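Local structure of serine-tRNA ligase (Naegleria fowleri, 6BLJ) at residues Phe353-Met356 and Ile357-Glu361; Ile233-Leu236 and Ala237-Tyr241; Val159-Asn163 and Glu164-Gly168. The protein probably attaches serine to its cognate tRNA in the cytosol, as a class II aminoacyl-tRNA synthetase, and is bound here to adenosine monophosphate. All blocks are in the same frame, centred on the assembly; numbering follows the deposited sequence.

Interaction 1: Phe353-Met356 and Ile357-Glu361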
loop_
_atom_site.group_PDB
_atom_site.type_symbol
_atom_site.label_atom_id
_atom_site.label_comp_id
_atom_site.label_asym_id
_atom_site.label_seq_id
_atom_site.Cartn_x
_atom_site.Cartn_y
_atom_site.Cartn_z
ATOM N N PHE A 353 5.216 13.507 32.242
ATOM C CA PHE A 353 5.346 12.091 31.916
ATOM C C PHE A 353 5.008 11.222 33.126
ATOM O O PHE A 353 4.203 10.289 33.033
ATOM C CB PHE A 353 6.780 11.825 31.417
ATOM C CG PHE A 353 7.067 10.376 31.056
ATOM C CD1 PHE A 353 6.878 9.920 29.751
ATOM C CD2 PHE A 353 7.548 9.482 32.002
ATOM C CE1 PHE A 353 7.147 8.600 29.405
ATOM C CE2 PHE A 353 7.818 8.160 31.661
ATOM C CZ PHE A 353 7.622 7.720 30.362
ATOM N N ASP A 354 5.608 11.539 34.282
ATOM C CA ASP A 354 5.328 10.802 35.512
ATOM C C ASP A 354 3.861 10.913 35.910
ATOM O O ASP A 354 3.262 9.937 36.381
ATOM C CB ASP A 354 6.224 11.319 36.651
ATOM C CG ASP A 354 7.697 11.006 36.432
ATOM O OD1 ASP A 354 8.005 10.102 35.633
ATOM O OD2 ASP A 354 8.546 11.653 37.070
ATOM N N GLU A 355 3.271 12.104 35.752
ATOM C CA GLU A 355 1.862 12.288 36.087
ATOM C C GLU A 355 0.967 11.420 35.206
ATOM O O GLU A 355 0.012 10.804 35.696
ATOM C CB GLU A 355 1.467 13.765 35.949
ATOM C CG GLU A 355 -0.045 14.014 36.109
ATOM C CD GLU A 355 -0.463 15.477 35.915
ATOM O OE1 GLU A 355 0.195 16.379 36.477
ATOM O OE2 GLU A 355 -1.453 15.715 35.176
ATOM N N MET A 356 1.280 11.337 33.905
ATOM C CA MET A 356 0.415 10.624 32.964
ATOM C C MET A 356 0.493 9.118 33.164
ATOM O O MET A 356 -0.537 8.435 33.136
ATOM C CB MET A 356 0.785 11.002 31.525
ATOM C CG MET A 356 0.466 12.482 31.215
ATOM S SD MET A 356 1.259 13.097 29.715
ATOM C CE MET A 356 0.311 12.224 28.453
ATOM N N ILE A 357 1.700 8.566 33.331
ATOM C CA ILE A 357 1.756 7.137 33.615
ATOM C C ILE A 357 1.116 6.876 34.973
ATOM O O ILE A 357 0.447 5.857 35.160
ATOM C CB ILE A 357 3.203 6.595 33.517
ATOM C CG1 ILE A 357 3.223 5.057 33.516
ATOM C CG2 ILE A 357 4.095 7.136 34.652
ATOM C CD1 ILE A 357 2.468 4.430 32.348
ATOM N N GLY A 358 1.240 7.829 35.912
ATOM C CA GLY A 358 0.555 7.703 37.194
ATOM C C GLY A 358 -0.961 7.695 37.067
ATOM O O GLY A 358 -1.648 6.992 37.809
ATOM N N ASN A 359 -1.503 8.501 36.151
ATOM C CA ASN A 359 -2.940 8.469 35.884
ATOM C C ASN A 359 -3.384 7.089 35.399
ATOM O O ASN A 359 -4.415 6.572 35.835
ATOM C CB ASN A 359 -3.313 9.538 34.848
ATOM C CG ASN A 359 -3.215 10.957 35.399
ATOM O OD1 ASN A 359 -3.239 11.167 36.607
ATOM N ND2 ASN A 359 -3.114 11.929 34.510
ATOM N N SER A 360 -2.635 6.492 34.468
ATOM C CA SER A 360 -3.020 5.185 33.950
ATOM C C SER A 360 -2.922 4.119 35.032
ATOM O O SER A 360 -3.796 3.250 35.137
ATOM C CB SER A 360 -2.155 4.824 32.737
ATOM O OG SER A 360 -2.382 5.755 31.684
ATOM N N GLU A 361 -1.868 4.179 35.847
ATOM C CA GLU A 361 -1.729 3.265 36.977
ATOM C C GLU A 361 -2.913 3.378 37.932
ATOM O O GLU A 361 -3.483 2.363 38.346
ATOM C CB GLU A 361 -0.429 3.544 37.726
ATOM C CG GLU A 361 0.830 3.116 36.995
ATOM C CD GLU A 361 2.020 3.143 37.922
ATOM O OE1 GLU A 361 2.066 2.285 38.826
ATOM O OE2 GLU A 361 2.886 4.029 37.769
#

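Interaction 2: Ile233-Leu236 and Ala237-Tyr241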
loop_
_atom_site.group_PDB
_atom_site.type_symbol
_atom_site.label_atom_id
_atom_site.label_comp_id
_atom_site.label_asym_id
_atom_site.label_seq_id
_atom_site.Cartn_x
_atom_site.Cartn_y
_atom_site.Cartn_z
ATOM N N ILE A 233 -13.558 8.803 30.696
ATOM C CA ILE A 233 -13.703 10.236 30.444
ATOM C C ILE A 233 -13.996 10.988 31.741
ATOM O O ILE A 233 -13.431 12.061 31.993
ATOM C CB ILE A 233 -14.780 10.457 29.362
ATOM C CG1 ILE A 233 -14.206 10.024 28.005
ATOM C CG2 ILE A 233 -15.237 11.901 29.312
ATOM C CD1 ILE A 233 -15.231 9.649 27.009
ATOM N N ASP A 234 -14.875 10.444 32.589
ATOM C CA ASP A 234 -15.115 11.070 33.894
ATOM C C ASP A 234 -13.832 11.117 34.714
ATOM O O ASP A 234 -13.495 12.146 35.311
ATOM C CB ASP A 234 -16.195 10.313 34.658
ATOM C CG ASP A 234 -17.572 10.596 34.138
ATOM O OD1 ASP A 234 -17.696 11.515 33.296
ATOM O OD2 ASP A 234 -18.524 9.923 34.593
ATOM N N PHE A 235 -13.105 9.997 34.740
ATOM C CA PHE A 235 -11.849 9.885 35.477
ATOM C C PHE A 235 -10.868 10.985 35.070
ATOM O O PHE A 235 -10.327 11.701 35.920
ATOM C CB PHE A 235 -11.284 8.488 35.200
ATOM C CG PHE A 235 -10.006 8.150 35.926
ATOM C CD1 PHE A 235 -10.036 7.631 37.207
ATOM C CD2 PHE A 235 -8.784 8.277 35.289
ATOM C CE1 PHE A 235 -8.866 7.276 37.852
ATOM C CE2 PHE A 235 -7.611 7.931 35.937
ATOM C CZ PHE A 235 -7.660 7.422 37.216
ATOM N N LEU A 236 -10.647 11.158 33.766
ATOM C CA LEU A 236 -9.691 12.173 33.334
ATOM C C LEU A 236 -10.248 13.591 33.432
ATOM O O LEU A 236 -9.488 14.525 33.724
ATOM C CB LEU A 236 -9.229 11.888 31.901
ATOM C CG LEU A 236 -8.208 10.752 31.762
ATOM C CD1 LEU A 236 -7.828 10.532 30.289
ATOM C CD2 LEU A 236 -6.962 11.036 32.615
ATOM N N ALA A 237 -11.551 13.781 33.188
ATOM C CA ALA A 237 -12.133 15.117 33.305
ATOM C C ALA A 237 -11.966 15.658 34.715
ATOM O O ALA A 237 -11.695 16.850 34.907
ATOM C CB ALA A 237 -13.617 15.106 32.923
ATOM N N LYS A 238 -12.145 14.798 35.712
ATOM C CA LYS A 238 -11.948 15.204 37.092
ATOM C C LYS A 238 -10.493 15.541 37.394
ATOM O O LYS A 238 -10.232 16.293 38.337
ATOM C CB LYS A 238 -12.494 14.121 38.020
ATOM C CG LYS A 238 -14.021 14.124 37.997
ATOM C CD LYS A 238 -14.684 12.995 38.766
ATOM C CE LYS A 238 -16.200 13.127 38.626
ATOM N NZ LYS A 238 -16.970 11.997 39.204
ATOM N N LYS A 239 -9.542 15.044 36.606
ATOM C CA LYS A 239 -8.148 15.434 36.787
ATOM C C LYS A 239 -7.778 16.641 35.936
ATOM O O LYS A 239 -6.589 16.938 35.777
ATOM C CB LYS A 239 -7.210 14.268 36.472
ATOM C CG LYS A 239 -7.418 13.047 37.371
ATOM C CD LYS A 239 -6.402 11.954 37.078
ATOM C CE LYS A 239 -6.585 10.777 38.009
ATOM N NZ LYS A 239 -5.956 11.020 39.318
ATOM N N GLY A 240 -8.764 17.329 35.371
ATOM C CA GLY A 240 -8.495 18.503 34.565
ATOM C C GLY A 240 -8.170 18.226 33.115
ATOM O O GLY A 240 -7.671 19.128 32.429
ATOM N N TYR A 241 -8.438 17.021 32.617
ATOM C CA TYR A 241 -8.214 16.714 31.207
ATOM C C TYR A 241 -9.483 17.026 30.419
ATOM O O TYR A 241 -10.542 16.457 30.687
ATOM C CB TYR A 241 -7.775 15.256 31.032
ATOM C CG TYR A 241 -6.343 15.003 31.477
ATOM C CD1 TYR A 241 -5.979 15.112 32.826
ATOM C CD2 TYR A 241 -5.364 14.627 30.562
ATOM C CE1 TYR A 241 -4.664 14.882 33.246
ATOM C CE2 TYR A 241 -4.049 14.385 30.967
ATOM C CZ TYR A 241 -3.706 14.513 32.312
ATOM O OH TYR A 241 -2.406 14.283 32.715
#

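Interaction 3: Val159-Asn163 and Glu164-Gly168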
loop_
_atom_site.group_PDB
_atom_site.type_symbol
_atom_site.label_atom_id
_atom_site.label_comp_id
_atom_site.label_asym_id
_atom_site.label_seq_id
_atom_site.Cartn_x
_atom_site.Cartn_y
_atom_site.Cartn_z
ATOM N N VAL A 159 16.660 2.284 29.078
ATOM C CA VAL A 159 17.528 1.115 28.971
ATOM C C VAL A 159 18.095 1.031 27.562
ATOM O O VAL A 159 17.353 1.080 26.570
ATOM C CB VAL A 159 16.767 -0.169 29.344
ATOM C CG1 VAL A 159 17.642 -1.394 29.080
ATOM C CG2 VAL A 159 16.367 -0.126 30.810
ATOM N N VAL A 160 19.419 0.916 27.470
ATOM C CA VAL A 160 20.124 0.886 26.193
ATOM C C VAL A 160 20.212 -0.566 25.736
ATOM O O VAL A 160 20.935 -1.370 26.325
ATOM C CB VAL A 160 21.514 1.521 26.306
ATOM C CG1 VAL A 160 22.234 1.472 24.967
ATOM C CG2 VAL A 160 21.404 2.965 26.806
ATOM N N SER A 161 19.465 -0.903 24.693
ATOM C CA SER A 161 19.452 -2.256 24.154
ATOM C C SER A 161 18.640 -2.244 22.871
ATOM O O SER A 161 17.795 -1.368 22.663
ATOM C CB SER A 161 18.865 -3.263 25.154
ATOM O OG SER A 161 18.792 -4.562 24.588
ATOM N N ASP A 162 18.909 -3.225 22.010
ATOM C CA ASP A 162 18.133 -3.429 20.789
ATOM C C ASP A 162 17.097 -4.538 20.927
ATOM O O ASP A 162 16.410 -4.850 19.950
ATOM C CB ASP A 162 19.071 -3.739 19.608
ATOM C CG ASP A 162 19.907 -5.011 19.830
ATOM O OD1 ASP A 162 19.745 -5.664 20.879
ATOM O OD2 ASP A 162 20.763 -5.333 18.969
ATOM N N ASN A 163 16.995 -5.168 22.095
ATOM C CA ASN A 163 16.123 -6.321 22.291
ATOM C C ASN A 163 15.140 -6.007 23.408
ATOM O O ASN A 163 15.554 -5.778 24.549
ATOM C CB ASN A 163 16.955 -7.562 22.639
ATOM C CG ASN A 163 16.126 -8.838 22.718
ATOM O OD1 ASN A 163 14.900 -8.807 22.785
ATOM N ND2 ASN A 163 16.811 -9.975 22.746
ATOM N N GLU A 164 13.841 -6.051 23.096
ATOM C CA GLU A 164 12.832 -5.762 24.108
ATOM C C GLU A 164 12.769 -6.807 25.214
ATOM O O GLU A 164 12.093 -6.563 26.220
ATOM C CB GLU A 164 11.448 -5.596 23.481
ATOM C CG GLU A 164 11.254 -4.250 22.822
ATOM C CD GLU A 164 9.816 -4.011 22.411
ATOM O OE1 GLU A 164 9.504 -4.181 21.215
ATOM O OE2 GLU A 164 9.008 -3.634 23.297
ATOM N N ASP A 165 13.433 -7.956 25.060
ATOM C CA ASP A 165 13.617 -8.833 26.210
ATOM C C ASP A 165 14.284 -8.100 27.360
ATOM O O ASP A 165 14.172 -8.538 28.508
ATOM C CB ASP A 165 14.462 -10.061 25.853
ATOM C CG ASP A 165 13.798 -10.948 24.821
ATOM O OD1 ASP A 165 12.560 -10.896 24.707
ATOM O OD2 ASP A 165 14.520 -11.708 24.139
ATOM N N ASN A 166 15.004 -7.015 27.069
ATOM C CA ASN A 166 15.711 -6.258 28.089
ATOM C C ASN A 166 14.935 -5.040 28.565
ATOM O O ASN A 166 15.491 -4.220 29.302
ATOM C CB ASN A 166 17.084 -5.830 27.563
ATOM C CG ASN A 166 17.966 -7.014 27.208
ATOM O OD1 ASN A 166 18.080 -7.966 27.980
ATOM N ND2 ASN A 166 18.567 -6.973 26.028
ATOM N N ASN A 167 13.674 -4.899 28.166
ATOM C CA ASN A 167 12.838 -3.847 28.733
ATOM C C ASN A 167 12.946 -3.886 30.250
ATOM O O ASN A 167 12.823 -4.951 30.861
ATOM C CB ASN A 167 11.379 -4.043 28.332
ATOM C CG ASN A 167 11.075 -3.704 26.882
ATOM O OD1 ASN A 167 11.859 -3.082 26.169
ATOM N ND2 ASN A 167 9.888 -4.110 26.450
ATOM N N GLY A 168 13.200 -2.734 30.866
ATOM C CA GLY A 168 13.365 -2.711 32.315
ATOM C C GLY A 168 12.014 -2.834 33.010
ATOM O O GLY A 168 11.071 -2.099 32.694
#

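Interaction 1: Phe353-Met356 and Ile357-Glu361
Four successive i to i+4 hydrogen bonds carry helix 348-366 through Phe353-Met356 and Ile357-Glu361, running from Ile357 N to Phe353 O, Gly358 N to Asp354 O, Asn359 N to Glu355 O and Ser360 N to Met356 O. The first is almost perfectly straight at its hydrogen (177°), and the Asn359 N to Glu355 O bond is the shortest at 2.8 Å. Ile357 holds its CG2 methyl between its backbone N and carbonyl carbon, which turns it back along the helix to rest 3.4 Å from Asp354 O and also to touch Phe353 O. Asn359 leans back too: with CG opposite its own carbonyl carbon (chi1 -71°), its amide carbon CG comes within 3.2 Å of Glu355 O. The extended side chain of Glu355 passes across this amide at a slant, CG lying 4.0 Å from Asn359 ND2, and the carboxylate and amide planes are turned 55° apart. Their polar ends have other partners: Glu355 OE2 meets Lys305 in a salt bridge and Tyr241 OH in a probable hydrogen bond, while Gln338 accepts from Asn359 ND2 through OE1 and donates to Met356 O through NE2, and Ser360 OG bonds to the carbonyl of Thr444, a residue of the AMP pocket. The helix packs against the antiparallel core sheet of the class II domain: Phe353 and Ile357 on strands 387-394 and 404-412, and Met356 on Leu441 and Ser443 of strand 436-447.

Interaction 2: Ile233-Leu236 and Ala237-Tyr241
Leu236 O is gripped by two backbone amides, Tyr241 N at 2.9 Å and, through a weaker, more bent bond (130°), Lys239 N. With Gly240 N bonding to Ala237 O, this is a Schellman motif that ends helix 220-238; Gly240, at positive phi, is its C-prime residue. One turn back the regular helical bonds persist, Ala237 N reaching Ile233 O at 2.8 Å and Lys238 N reaching Asp234 O. Reversal of the chain brings Tyr241 back onto Leu236. The two CB atoms, Leu236 CB and Tyr241 CB, lie 3.8 Å apart, and Leu236 CD2 sits over one face of the tyrosine ring, 4.3 Å from its centroid and 14° off the normal, displaced toward the rim. A second CH-pi contact joins Lys239 to Phe235: the lysine chain runs extended to CE, passing Phe235 O, and places CE 3.6 Å from Phe235 CZ over a ring face, and only NZ turns off at chi4 (-81°). Lys238 instead lays its aliphatic stem along Asp234 O, with CG 3.4 Å from that oxygen, while Asp234 OD2 bonds to Tyr474 OH. Ile233 also packs on Leu226 of the second subunit. Ile233, Leu236 and Tyr241 pack on strands 304-313 and 332-342; Phe235 and Leu236 touch Leu445 of strand 436-447; Phe235, Lys239 and Tyr241 also lean on helix 348-366, Phe235 stacking edge-to-face with Phe363.

Interaction 3: Val159-Asn163 and Glu164-Gly168
Asn163 and Asp165 are joined by two polar links. Asn163 OD1 accepts from Asp165 N at 2.8 Å, the donor standing above the carbonyl plane of the amide, and Asn163 ND2 returns a bond to Asp165 OD2 at 3.2 Å, meeting that oxygen from above the carboxylate plane. The asparagine amide is put there by CG lying opposite the backbone N (chi1 -174°). The backbone adds Asn166 N to Asn163 O, 2.9 Å, which opens the short 3-10 segment 164-166. Two side-chain turns are therefore set in tandem: an Asx turn at Asn163 and, just before it, an ST turn in which Ser161 OG accepts from Asn163 N at 3.1 Å (168°). Asn166 ND2 also lies 2.8 Å from Ser161 OG. This irregular stretch forms the last part of the connection from helix 114-147 into strand 168-173, and the backbone of Val159 and Ser161 bonds to Ser378 and Gly379. Van der Waals contact is slight: the Val159 methyls lie against backbone, CG1 3.6 Å from Asn166 O and CG2 4.1 Å from Gly168 N. Between subunits, Asp162 OD2 takes a bond from Asn402 ND2 of the third subunit, and Asp165 packs against Asp165 of that same neighbour.

Along the chain the order is interaction 3, interaction 2, interaction 1. Interactions 1 and 2 form one neighbourhood: their centres are 13 Å apart, and they pack together where Asn359 OD1 lies 3.3 Å from Lys239 CD. The turn that ends helix 220-238 thus packs against helix 348-366, and both helices lie on strand 436-447, within the helical layer against the core sheet that carries the AMP site. Interaction 3 is a separate surface loop, its centre about 21 Å from that of interaction 1 and 33 Å from that of interaction 2. It leads into strand 168-173, which pairs with strand 371-375, the strand that follows helix 348-366. Interactions 2 and 3 each touch a different neighbouring subunit.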